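Local coordinates for protein AxyAgu115A (Amphibacillus xylanus NBRC 15112, PDB 6NPS) that is a family GH115 alpha-glucuronidase, probably hydrolysing glucuronic acid side groups from xylans such as arabinoglucuronoxylan, at residues P227-A230 against N231-L234; G268-N272 against F273-R277; K333-K336 against E337-P341; L350-Y353 against K354-P358; E373-D377 against V378-L382. The protein carries 3 engineered substitutions. All coordinates share one frame; numbering follows the deposited sequence.

Interaction 1 (P227-A230 against N231-L234)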
# COMPACT_ATOMS: atom_id res chain seq x y z
N PRO A 227 -32.97 -28.99 -32.13
CA PRO A 227 -33.96 -29.47 -31.15
C PRO A 227 -34.02 -31.01 -31.06
O PRO A 227 -33.58 -31.67 -32.00
CB PRO A 227 -35.29 -28.92 -31.68
CG PRO A 227 -34.90 -27.70 -32.44
CD PRO A 227 -33.57 -28.05 -33.09
N GLY A 228 -34.54 -31.53 -29.95
CA GLY A 228 -34.58 -32.97 -29.75
C GLY A 228 -33.20 -33.59 -29.90
O GLY A 228 -32.19 -33.01 -29.49
N LEU A 229 -33.16 -34.75 -30.53
CA LEU A 229 -31.93 -35.52 -30.72
C LEU A 229 -31.12 -35.11 -31.92
O LEU A 229 -30.18 -35.82 -32.27
CB LEU A 229 -32.29 -37.02 -30.89
CG LEU A 229 -32.80 -37.65 -29.62
CD1 LEU A 229 -33.53 -38.94 -30.06
CD2 LEU A 229 -31.66 -37.95 -28.66
N ALA A 230 -31.43 -33.99 -32.59
CA ALA A 230 -30.70 -33.67 -33.82
C ALA A 230 -29.19 -33.48 -33.62
O ALA A 230 -28.42 -33.74 -34.56
CB ALA A 230 -31.32 -32.45 -34.50
N ASN A 231 -28.72 -33.02 -32.45
CA ASN A 231 -27.26 -32.90 -32.28
C ASN A 231 -26.60 -34.29 -32.25
O ASN A 231 -25.56 -34.54 -32.89
CB ASN A 231 -26.89 -32.16 -30.97
CG ASN A 231 -27.31 -30.71 -30.95
OD1 ASN A 231 -27.39 -30.05 -31.98
ND2 ASN A 231 -27.58 -30.20 -29.74
N VAL A 232 -27.18 -35.19 -31.45
CA VAL A 232 -26.70 -36.56 -31.34
C VAL A 232 -26.75 -37.25 -32.69
O VAL A 232 -25.80 -37.95 -33.09
CB VAL A 232 -27.59 -37.29 -30.31
CG1 VAL A 232 -27.21 -38.74 -30.23
CG2 VAL A 232 -27.44 -36.63 -28.98
N GLU A 233 -27.85 -37.08 -33.41
CA GLU A 233 -27.98 -37.77 -34.69
C GLU A 233 -26.92 -37.27 -35.67
O GLU A 233 -26.29 -38.07 -36.36
CB GLU A 233 -29.39 -37.59 -35.26
CG GLU A 233 -30.48 -38.24 -34.44
CD GLU A 233 -31.90 -37.73 -34.78
OE1 GLU A 233 -32.88 -38.39 -34.39
OE2 GLU A 233 -32.03 -36.66 -35.43
N LEU A 234 -26.66 -35.95 -35.68
CA LEU A 234 -25.67 -35.38 -36.60
C LEU A 234 -24.26 -35.84 -36.25
O LEU A 234 -23.48 -36.20 -37.15
CB LEU A 234 -25.76 -33.84 -36.57
CG LEU A 234 -24.91 -33.06 -37.61
CD1 LEU A 234 -25.30 -33.51 -39.03
CD2 LEU A 234 -25.03 -31.55 -37.47
O HOH W 1 -29.52 -33.65 -29.67

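Interaction 2 (G268-N272 against F273-R277)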
# COMPACT_ATOMS: atom_id res chain seq x y z
N GLY A 268 -36.41 -39.94 -8.62
CA GLY A 268 -36.21 -39.38 -7.28
C GLY A 268 -35.88 -37.89 -7.34
O GLY A 268 -36.02 -37.21 -8.37
N ASP A 269 -35.40 -37.38 -6.20
CA ASP A 269 -35.08 -35.96 -6.06
C ASP A 269 -33.84 -35.77 -5.18
O ASP A 269 -33.84 -35.03 -4.19
CB ASP A 269 -36.26 -35.16 -5.50
CG ASP A 269 -36.24 -33.71 -5.96
OD1 ASP A 269 -37.30 -33.04 -5.91
OD2 ASP A 269 -35.16 -33.24 -6.38
N ALA A 270 -32.77 -36.45 -5.55
CA ALA A 270 -31.53 -36.43 -4.78
C ALA A 270 -30.43 -37.01 -5.65
O ALA A 270 -30.51 -38.17 -6.07
CB ALA A 270 -31.68 -37.23 -3.48
N TRP A 271 -29.40 -36.21 -5.94
CA TRP A 271 -28.22 -36.70 -6.67
C TRP A 271 -27.35 -37.42 -5.65
O TRP A 271 -26.37 -36.89 -5.12
CB TRP A 271 -27.49 -35.55 -7.35
CG TRP A 271 -26.46 -36.00 -8.33
CD1 TRP A 271 -25.10 -35.85 -8.22
CD2 TRP A 271 -26.68 -36.69 -9.57
NE1 TRP A 271 -24.47 -36.39 -9.31
CE2 TRP A 271 -25.41 -36.92 -10.16
CE3 TRP A 271 -27.83 -37.13 -10.24
CZ2 TRP A 271 -25.26 -37.57 -11.38
CZ3 TRP A 271 -27.68 -37.79 -11.45
CH2 TRP A 271 -26.40 -38.00 -12.01
N ASN A 272 -27.76 -38.65 -5.33
CA ASN A 272 -27.26 -39.36 -4.15
C ASN A 272 -27.57 -40.84 -4.34
O ASN A 272 -28.73 -41.26 -4.22
CB ASN A 272 -27.92 -38.81 -2.89
CG ASN A 272 -27.24 -39.28 -1.62
OD1 ASN A 272 -27.05 -40.48 -1.42
ND2 ASN A 272 -26.87 -38.34 -0.75
N PHE A 273 -26.54 -41.63 -4.64
CA PHE A 273 -26.72 -43.05 -4.88
C PHE A 273 -27.03 -43.81 -3.60
O PHE A 273 -27.51 -44.95 -3.67
CB PHE A 273 -25.47 -43.63 -5.54
CG PHE A 273 -25.69 -44.98 -6.16
CD1 PHE A 273 -26.40 -45.11 -7.34
CD2 PHE A 273 -25.17 -46.12 -5.57
CE1 PHE A 273 -26.59 -46.34 -7.92
CE2 PHE A 273 -25.36 -47.36 -6.14
CZ PHE A 273 -26.08 -47.46 -7.33
N ILE A 274 -26.75 -43.22 -2.44
CA ILE A 274 -27.07 -43.87 -1.17
C ILE A 274 -28.55 -43.72 -0.84
O ILE A 274 -29.25 -44.72 -0.58
CB ILE A 274 -26.19 -43.30 -0.04
CG1 ILE A 274 -24.70 -43.54 -0.35
CG2 ILE A 274 -26.57 -43.89 1.32
CD1 ILE A 274 -23.80 -42.40 0.11
N THR A 275 -29.05 -42.48 -0.82
CA THR A 275 -30.43 -42.26 -0.39
C THR A 275 -31.45 -42.36 -1.52
O THR A 275 -32.63 -42.57 -1.25
CB THR A 275 -30.57 -40.89 0.30
OG1 THR A 275 -30.34 -39.85 -0.66
CG2 THR A 275 -29.55 -40.73 1.45
N ASN A 276 -31.01 -42.22 -2.77
CA ASN A 276 -31.90 -42.31 -3.93
C ASN A 276 -31.31 -43.33 -4.92
O ASN A 276 -31.07 -43.04 -6.09
CB ASN A 276 -32.11 -40.91 -4.54
CG ASN A 276 -32.94 -40.93 -5.82
OD1 ASN A 276 -33.84 -41.76 -5.98
ND2 ASN A 276 -32.62 -40.02 -6.75
N ARG A 277 -31.06 -44.54 -4.43
CA ARG A 277 -30.40 -45.54 -5.27
C ARG A 277 -31.23 -45.86 -6.51
O ARG A 277 -30.74 -45.77 -7.63
CB ARG A 277 -30.13 -46.81 -4.48
CG ARG A 277 -29.57 -47.92 -5.35
CD ARG A 277 -28.90 -48.94 -4.50
NE ARG A 277 -28.07 -49.82 -5.30
CZ ARG A 277 -26.88 -50.26 -4.91
NH1 ARG A 277 -26.40 -49.87 -3.73
NH2 ARG A 277 -26.17 -51.06 -5.69

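Interaction 3 (K333-K336 against E337-P341)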
# COMPACT_ATOMS: atom_id res chain seq x y z
N LYS A 333 -23.54 -53.16 -15.13
CA LYS A 333 -24.70 -54.06 -15.25
C LYS A 333 -25.74 -53.46 -16.19
O LYS A 333 -26.28 -54.15 -17.06
CB LYS A 333 -25.32 -54.33 -13.88
CG LYS A 333 -25.88 -55.73 -13.71
CD LYS A 333 -27.11 -55.73 -12.83
CE LYS A 333 -28.03 -56.90 -13.16
NZ LYS A 333 -29.38 -56.74 -12.54
N LEU A 334 -26.02 -52.18 -16.01
CA LEU A 334 -26.90 -51.44 -16.92
C LEU A 334 -26.37 -51.45 -18.35
O LEU A 334 -27.12 -51.71 -19.31
CB LEU A 334 -27.06 -50.02 -16.40
CG LEU A 334 -27.91 -49.86 -15.14
CD1 LEU A 334 -27.92 -48.36 -14.84
CD2 LEU A 334 -29.30 -50.44 -15.35
N ILE A 335 -25.07 -51.24 -18.52
CA ILE A 335 -24.52 -51.18 -19.88
C ILE A 335 -24.65 -52.53 -20.58
O ILE A 335 -25.12 -52.61 -21.72
CB ILE A 335 -23.07 -50.66 -19.82
CG1 ILE A 335 -23.08 -49.18 -19.44
CG2 ILE A 335 -22.36 -50.90 -21.17
CD1 ILE A 335 -21.72 -48.65 -18.96
N LYS A 336 -24.38 -53.59 -19.84
CA LYS A 336 -24.52 -54.92 -20.39
C LYS A 336 -25.97 -55.21 -20.79
O LYS A 336 -26.22 -55.91 -21.78
CB LYS A 336 -24.04 -55.97 -19.38
CG LYS A 336 -22.86 -56.80 -19.86
CD LYS A 336 -22.11 -57.41 -18.69
CE LYS A 336 -21.74 -58.86 -18.98
NZ LYS A 336 -22.88 -59.79 -18.73
N GLU A 337 -26.93 -54.67 -20.04
CA GLU A 337 -28.35 -55.01 -20.28
C GLU A 337 -28.96 -54.20 -21.42
O GLU A 337 -29.83 -54.70 -22.13
CB GLU A 337 -29.18 -54.82 -19.01
CG GLU A 337 -28.87 -55.83 -17.92
CD GLU A 337 -29.45 -55.43 -16.55
OE1 GLU A 337 -29.85 -54.26 -16.36
OE2 GLU A 337 -29.47 -56.30 -15.65
N HIS A 338 -28.52 -52.95 -21.61
CA HIS A 338 -29.20 -52.02 -22.48
C HIS A 338 -28.35 -51.44 -23.60
O HIS A 338 -28.87 -50.63 -24.37
CB HIS A 338 -29.78 -50.87 -21.66
CG HIS A 338 -30.67 -51.35 -20.55
ND1 HIS A 338 -31.78 -52.14 -20.78
CD2 HIS A 338 -30.59 -51.18 -19.21
CE1 HIS A 338 -32.35 -52.43 -19.63
NE2 HIS A 338 -31.66 -51.86 -18.66
N VAL A 339 -27.07 -51.80 -23.69
CA VAL A 339 -26.20 -51.27 -24.73
C VAL A 339 -25.61 -52.43 -25.52
O VAL A 339 -25.82 -52.53 -26.73
CB VAL A 339 -25.08 -50.39 -24.16
CG1 VAL A 339 -24.09 -49.96 -25.29
CG2 VAL A 339 -25.66 -49.13 -23.49
N ASN A 340 -24.91 -53.33 -24.83
CA ASN A 340 -24.26 -54.46 -25.50
C ASN A 340 -23.86 -55.50 -24.47
O ASN A 340 -23.13 -55.17 -23.53
CB ASN A 340 -23.02 -53.97 -26.27
CG ASN A 340 -22.33 -55.06 -27.08
OD1 ASN A 340 -22.38 -56.25 -26.76
ND2 ASN A 340 -21.63 -54.63 -28.11
N PRO A 341 -24.32 -56.75 -24.62
CA PRO A 341 -23.95 -57.80 -23.65
C PRO A 341 -22.45 -58.05 -23.49
O PRO A 341 -22.06 -58.62 -22.46
CB PRO A 341 -24.64 -59.05 -24.21
CG PRO A 341 -25.71 -58.53 -25.08
CD PRO A 341 -25.23 -57.26 -25.67

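Interaction 4 (L350-Y353 against K354-P358)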
# COMPACT_ATOMS: atom_id res chain seq x y z
N LEU A 350 -13.35 -43.84 -16.98
CA LEU A 350 -13.47 -43.38 -15.60
C LEU A 350 -12.49 -42.24 -15.41
O LEU A 350 -11.29 -42.39 -15.67
CB LEU A 350 -13.21 -44.52 -14.63
CG LEU A 350 -13.11 -43.99 -13.20
CD1 LEU A 350 -14.50 -43.54 -12.71
CD2 LEU A 350 -12.54 -45.08 -12.29
N ALA A 351 -13.00 -41.08 -15.01
CA ALA A 351 -12.15 -39.91 -14.84
C ALA A 351 -11.50 -39.96 -13.46
O ALA A 351 -12.20 -40.03 -12.45
CB ALA A 351 -12.98 -38.64 -15.00
N LEU A 352 -10.17 -39.93 -13.41
CA LEU A 352 -9.48 -39.69 -12.14
C LEU A 352 -9.25 -38.19 -11.94
O LEU A 352 -8.13 -37.73 -11.77
CB LEU A 352 -8.17 -40.46 -12.10
CG LEU A 352 -8.35 -41.92 -12.46
CD1 LEU A 352 -7.05 -42.67 -12.30
CD2 LEU A 352 -9.47 -42.56 -11.63
N TYR A 353 -10.35 -37.43 -11.98
CA TYR A 353 -10.31 -35.97 -11.98
C TYR A 353 -10.38 -35.43 -10.55
O TYR A 353 -11.27 -35.82 -9.79
CB TYR A 353 -11.46 -35.37 -12.81
CG TYR A 353 -11.46 -33.85 -12.94
CD1 TYR A 353 -10.41 -33.17 -13.59
CD2 TYR A 353 -12.49 -33.07 -12.40
CE1 TYR A 353 -10.40 -31.79 -13.70
CE2 TYR A 353 -12.51 -31.69 -12.52
CZ TYR A 353 -11.44 -31.04 -13.17
OH TYR A 353 -11.41 -29.66 -13.29
N LYS A 354 -9.45 -34.50 -10.23
CA LYS A 354 -9.32 -33.83 -8.93
C LYS A 354 -9.33 -34.81 -7.76
O LYS A 354 -8.44 -35.67 -7.66
CB LYS A 354 -10.42 -32.78 -8.74
CG LYS A 354 -10.10 -31.42 -9.35
CD LYS A 354 -11.38 -30.66 -9.63
CE LYS A 354 -11.13 -29.17 -9.70
NZ LYS A 354 -11.06 -28.58 -8.33
N GLU A 355 -10.34 -34.71 -6.89
CA GLU A 355 -10.38 -35.54 -5.69
C GLU A 355 -10.47 -37.03 -6.00
O GLU A 355 -10.25 -37.84 -5.10
CB GLU A 355 -11.56 -35.11 -4.80
CG GLU A 355 -12.92 -35.67 -5.22
CD GLU A 355 -13.64 -34.79 -6.27
OE1 GLU A 355 -13.15 -33.67 -6.57
OE2 GLU A 355 -14.69 -35.24 -6.80
N VAL A 356 -10.79 -37.41 -7.24
CA VAL A 356 -10.99 -38.83 -7.56
C VAL A 356 -9.65 -39.57 -7.63
O VAL A 356 -9.58 -40.77 -7.29
CB VAL A 356 -11.80 -39.00 -8.86
CG1 VAL A 356 -12.13 -40.49 -9.08
CG2 VAL A 356 -13.08 -38.15 -8.84
N GLU A 357 -8.57 -38.90 -8.09
CA GLU A 357 -7.24 -39.52 -8.13
C GLU A 357 -6.83 -40.12 -6.78
O GLU A 357 -6.38 -41.28 -6.77
CB GLU A 357 -6.20 -38.51 -8.64
CG GLU A 357 -4.84 -39.12 -9.07
CD GLU A 357 -3.78 -38.08 -9.51
OE1 GLU A 357 -3.38 -37.24 -8.66
OE2 GLU A 357 -3.34 -38.11 -10.69
N PRO A 358 -6.97 -39.43 -5.63
CA PRO A 358 -6.82 -40.15 -4.35
C PRO A 358 -7.77 -41.33 -4.18
O PRO A 358 -7.43 -42.29 -3.46
CB PRO A 358 -7.09 -39.05 -3.31
CG PRO A 358 -6.67 -37.78 -3.99
CD PRO A 358 -7.07 -37.97 -5.43
O HOH W 2 -5.33 -37.42 -12.61

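Interaction 5 (E373-D377 against V378-L382)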
# COMPACT_ATOMS: atom_id res chain seq x y z
N GLU A 373 -11.62 -55.28 -10.78
CA GLU A 373 -12.01 -56.03 -11.97
C GLU A 373 -13.20 -55.37 -12.68
O GLU A 373 -13.47 -55.69 -13.84
CB GLU A 373 -12.28 -57.49 -11.63
CG GLU A 373 -11.23 -58.14 -10.69
CD GLU A 373 -11.27 -57.65 -9.24
OE1 GLU A 373 -10.22 -57.27 -8.66
OE2 GLU A 373 -12.38 -57.70 -8.67
N GLU A 374 -13.78 -54.38 -12.07
CA GLU A 374 -14.82 -53.67 -12.71
C GLU A 374 -14.24 -52.63 -13.68
O GLU A 374 -14.90 -52.20 -14.58
CB GLU A 374 -15.72 -53.10 -11.65
CG GLU A 374 -16.63 -54.17 -11.06
CD GLU A 374 -17.61 -54.69 -12.11
OE1 GLU A 374 -17.77 -53.99 -13.09
OE2 GLU A 374 -18.20 -55.76 -11.99
N LEU A 375 -12.98 -52.26 -13.49
CA LEU A 375 -12.27 -51.33 -14.36
C LEU A 375 -11.52 -52.02 -15.50
O LEU A 375 -10.89 -51.34 -16.32
CB LEU A 375 -11.30 -50.50 -13.54
CG LEU A 375 -12.07 -49.72 -12.48
CD1 LEU A 375 -11.08 -49.02 -11.58
CD2 LEU A 375 -13.03 -48.71 -13.16
N GLU A 376 -11.62 -53.34 -15.61
CA GLU A 376 -10.99 -54.01 -16.73
C GLU A 376 -11.65 -53.57 -18.04
O GLU A 376 -12.88 -53.53 -18.15
CB GLU A 376 -11.04 -55.53 -16.55
CG GLU A 376 -9.93 -56.24 -17.33
CD GLU A 376 -8.66 -55.39 -17.41
OE1 GLU A 376 -8.40 -54.82 -18.50
OE2 GLU A 376 -7.92 -55.30 -16.41
N ASP A 377 -10.81 -53.20 -19.02
CA ASP A 377 -11.17 -52.70 -20.33
C ASP A 377 -11.64 -51.25 -20.28
O ASP A 377 -11.93 -50.70 -21.34
CB ASP A 377 -12.25 -53.54 -21.03
CG ASP A 377 -12.01 -55.05 -20.88
OD1 ASP A 377 -12.91 -55.77 -20.38
OD2 ASP A 377 -10.90 -55.50 -21.27
N VAL A 378 -11.71 -50.62 -19.11
CA VAL A 378 -12.12 -49.22 -19.00
C VAL A 378 -10.91 -48.31 -19.23
O VAL A 378 -9.81 -48.55 -18.70
CB VAL A 378 -12.77 -48.95 -17.64
CG1 VAL A 378 -13.07 -47.44 -17.48
CG2 VAL A 378 -14.04 -49.76 -17.49
N ILE A 379 -11.11 -47.24 -20.01
CA ILE A 379 -10.08 -46.21 -20.13
C ILE A 379 -9.99 -45.43 -18.82
O ILE A 379 -11.00 -44.94 -18.32
CB ILE A 379 -10.40 -45.24 -21.28
CG1 ILE A 379 -10.49 -45.98 -22.62
CG2 ILE A 379 -9.33 -44.13 -21.32
CD1 ILE A 379 -11.39 -45.24 -23.61
N LEU A 380 -8.78 -45.27 -18.29
CA LEU A 380 -8.58 -44.56 -17.02
C LEU A 380 -8.05 -43.19 -17.37
O LEU A 380 -6.90 -43.04 -17.80
CB LEU A 380 -7.64 -45.34 -16.10
CG LEU A 380 -8.16 -46.72 -15.68
CD1 LEU A 380 -7.14 -47.55 -14.92
CD2 LEU A 380 -9.39 -46.56 -14.80
N MET A 381 -8.91 -42.18 -17.25
CA MET A 381 -8.55 -40.86 -17.74
C MET A 381 -7.89 -40.08 -16.61
O MET A 381 -8.55 -39.75 -15.62
CB MET A 381 -9.75 -40.11 -18.29
CG MET A 381 -9.27 -38.80 -18.96
SD MET A 381 -10.62 -37.78 -19.52
CE MET A 381 -11.45 -37.46 -17.98
N LEU A 382 -6.58 -39.83 -16.75
CA LEU A 382 -5.84 -38.97 -15.83
C LEU A 382 -6.11 -37.51 -16.21
O LEU A 382 -6.60 -37.21 -17.30
CB LEU A 382 -4.33 -39.27 -15.89
CG LEU A 382 -4.01 -40.74 -15.52
CD1 LEU A 382 -2.64 -41.19 -15.98
CD2 LEU A 382 -4.16 -40.96 -14.04

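Interaction 1 (P227-A230 against N231-L234)
E233 folds its side chain back over the backbone of L229, the N-cap residue of helix 230-238, where a type II' beta turn from P227 to A230 leads into the first helical turn. With CG anti to the carbonyl carbon (chi1 -65°) and the rest extended, the glutamate runs back toward the helix start. Its CB lies 3.6 Å from L229 O, and CG comes nearer still, 3.3 Å from the same oxygen. CD stays over that carbonyl, and the carboxylate then straddles two residues: E233 OE1 rests 3.8 Å from L229 CB, while E233 OE2 lies 3.6 Å from A230 CA. A carboxylate at this end of a helix would probably be favoured by the helix dipole. In the backbone, E233 N gives L229 O a nearly straight bond of 2.9 Å, and L234 N gives A230 O one of 3.0 Å. N231 turns elsewhere, its ND2 bound to F193 O and F222 O, while V232 packs on F222 and F294. On the flank of the turn a water donates to G228 O at 2.8 Å and accepts a weak bond from V232 N, and L229 CD2 meets V232 CG2 at 4.4 Å.

Interaction 2 (G268-N272 against F273-R277)
N272 and T275 cross at a slant: T275 OG1 lies beside N272 CG (3.3 Å) but is poorly angled for a bond to N272 OD1. The amide oxygen is used by the backbone instead. N272 OD1 takes from T275 N a bond of 2.9 Å whose N-H points nearly straight at it, though from well above the amide plane, and a weak one from I274 N. N272 O receives N276 N at 2.9 Å, which completes an Asx motif leading into the helix. N276 turns the opposite way along the chain: its CG stands anti to the backbone N (chi1 175°), which carries the amide back to the loop. There N276 ND2 donates to A270 O at 2.9 Å, almost straight (175°) and in the plane of the amide, and also to Y267 O. N276 OD1 sits 3.6 Å from G268 CA, where any beta carbon would collide with it. N276 CB packs on A270 CB at 3.9 Å. A leucine in place of N276 would probably leave A270 O and Y267 O without their shared donor and let the loop drift from the helix start. F273 CE2 meets one face of the R277 guanidinium, the two planes inclined, and R277 CG lies over the rim of the phenyl face; R277 NH1 forms a salt bridge with D326. N276 is the N-cap of helix 277-291, its OD1 reaching G279 N weakly; F273 packs on V327 and T330 of helix 317-338, while W271 reaches I280 and W284 of helix 277-291.

Interaction 3 (K333-K336 against E337-P341)
I335 O receives two good backbone bonds as helix 317-338 ends, from V339 N at 2.9 Å and from N340 N at 3.2 Å, so the last turn opens out. H338 N still pairs with L334 O (3.0 Å) and E337 N with K333 O, while V339 is the first residue to leave helical backbone angles. The exit doubles back on the helix: K336 CA directs its hydrogen at N340 O, and P341 CA approaches K336 O, both as C-H...O contacts. This is the C-terminal end of a helix that precedes strand 348-351 in the eight-stranded parallel sheet of the domain, which its family places among the TIM barrels. I335 faces I298 and I300 of strand 298-300, and L334 packs on W284 and L288 of helix 277-291. K333 and E337, one helical turn apart, cross obliquely in a salt bridge from K333 NZ to E337 OE2 of 3.1 Å. E337 CG, anti to the carbonyl carbon (chi1 -69°), starts an extended chain that runs back past K333 O. E337 OE1 comes to 4.0 Å from L334 CD2, and that methyl also meets H338 CD2 (4.1 Å). E337 CB lies over the centre of the H338 imidazole. I335 and V339 run side by side in the same direction (CG2 to CB, 4.1 Å). The aliphatic part of K336 lies along the exit, its CG 3.3 Å from P341 O.

Interaction 4 (L350-Y353 against K354-P358)
Between Y353 and V356 the backbone makes a type II' beta turn, closed by V356 N donating to Y353 O at 3.0 Å. K354 and Y353 lie alongside, pointing the same way. The lysine's CG sits over one face of the phenol, 4.1 Å from the ring centroid and 14° off its normal, in a CH-pi contact. K354 CD meets Y353 CE2 (3.3 Å) and K354 CE nears Y353 OH. Y353 has CG anti to the backbone N (chi1 -177°), which carries the ring out to stack on H246, with OH bonded to N386 and a glycerol. With an alanine in place of Y353, the K354 chain is likely to lose the ring it lies on, and N386 OD1 this hydroxyl. V356 leans back on the strand end, CG1 3.4 Å from A351 O and 4.2 Å from L352 CD2. One water sits 2.9 Å from both L352 O and E357 OE2, which also bonds T392 OG1; E357 OE1 forms a salt bridge with R391. The turn joins strand 348-351 to helix 356-361, the first half of a beta-alpha-beta unit completed by strand 379-383; V356 packs on L324 of helix 317-338, and L352 on L382.

Interaction 5 (E373-D377 against V378-L382)
V378 folds over L375 in a type II beta turn from L375 to V378, with D377 at positive phi in its third position, just ahead of strand 379-383 in the parallel barrel sheet. Two hydrogen bonds shape the turn. V378 N donates to L375 O at 3.0 Å, from well above the plane of that carbonyl (51°), and D377 N donates to E376 OE1, also 3.0 Å away, which it meets from above the carboxylate plane. E376 therefore folds its own acid back over the peptide that follows it and probably steadies it. E374 turns to helix 317-338, where its OE1 accepts from N332 ND2; D377 OD2 has a weak bond to S402 OG. The apolar contacts are carried by L375, whose two methyls divide their work. L375 CD2 touches V378 CB at 4.5 Å, while L375 CD1 reaches forward to L380 CD2 at 4.4 Å, spanning the turn to meet the strand. L375 also packs on I328 of helix 317-338, and L380 on Y405. V378 has CG1 anti to the backbone N (chi1 174°), which leaves CG2 on the side of the preceding carbonyls. V378 CB presses on L375 O at 3.3 Å, and CG2 extends the same contact back to E374 O, 3.9 Å away.

All five contacts lie in the GH115 family region, of the TIM-barrel clan. Interactions 4 and 5 sit on neighbouring strands of its parallel sheet and touch: L352 N lies 2.7 Å from M381 O and L350 O 2.9 Å from M381 N, both probable hydrogen bonds. Interaction 3, at the end of the helix preceding interaction 4's strand, comes within about 6 Å of interaction 5 (nearest atoms), and interaction 2 within about 7 Å of interaction 3. Interaction 1 stands apart, about 12 Å from interaction 3 and 20 Å from interaction 4 (nearest atoms). A glycerol, probably from the crystallisation liquor, bonds Y353 OH in interaction 4 and may mark a pocket.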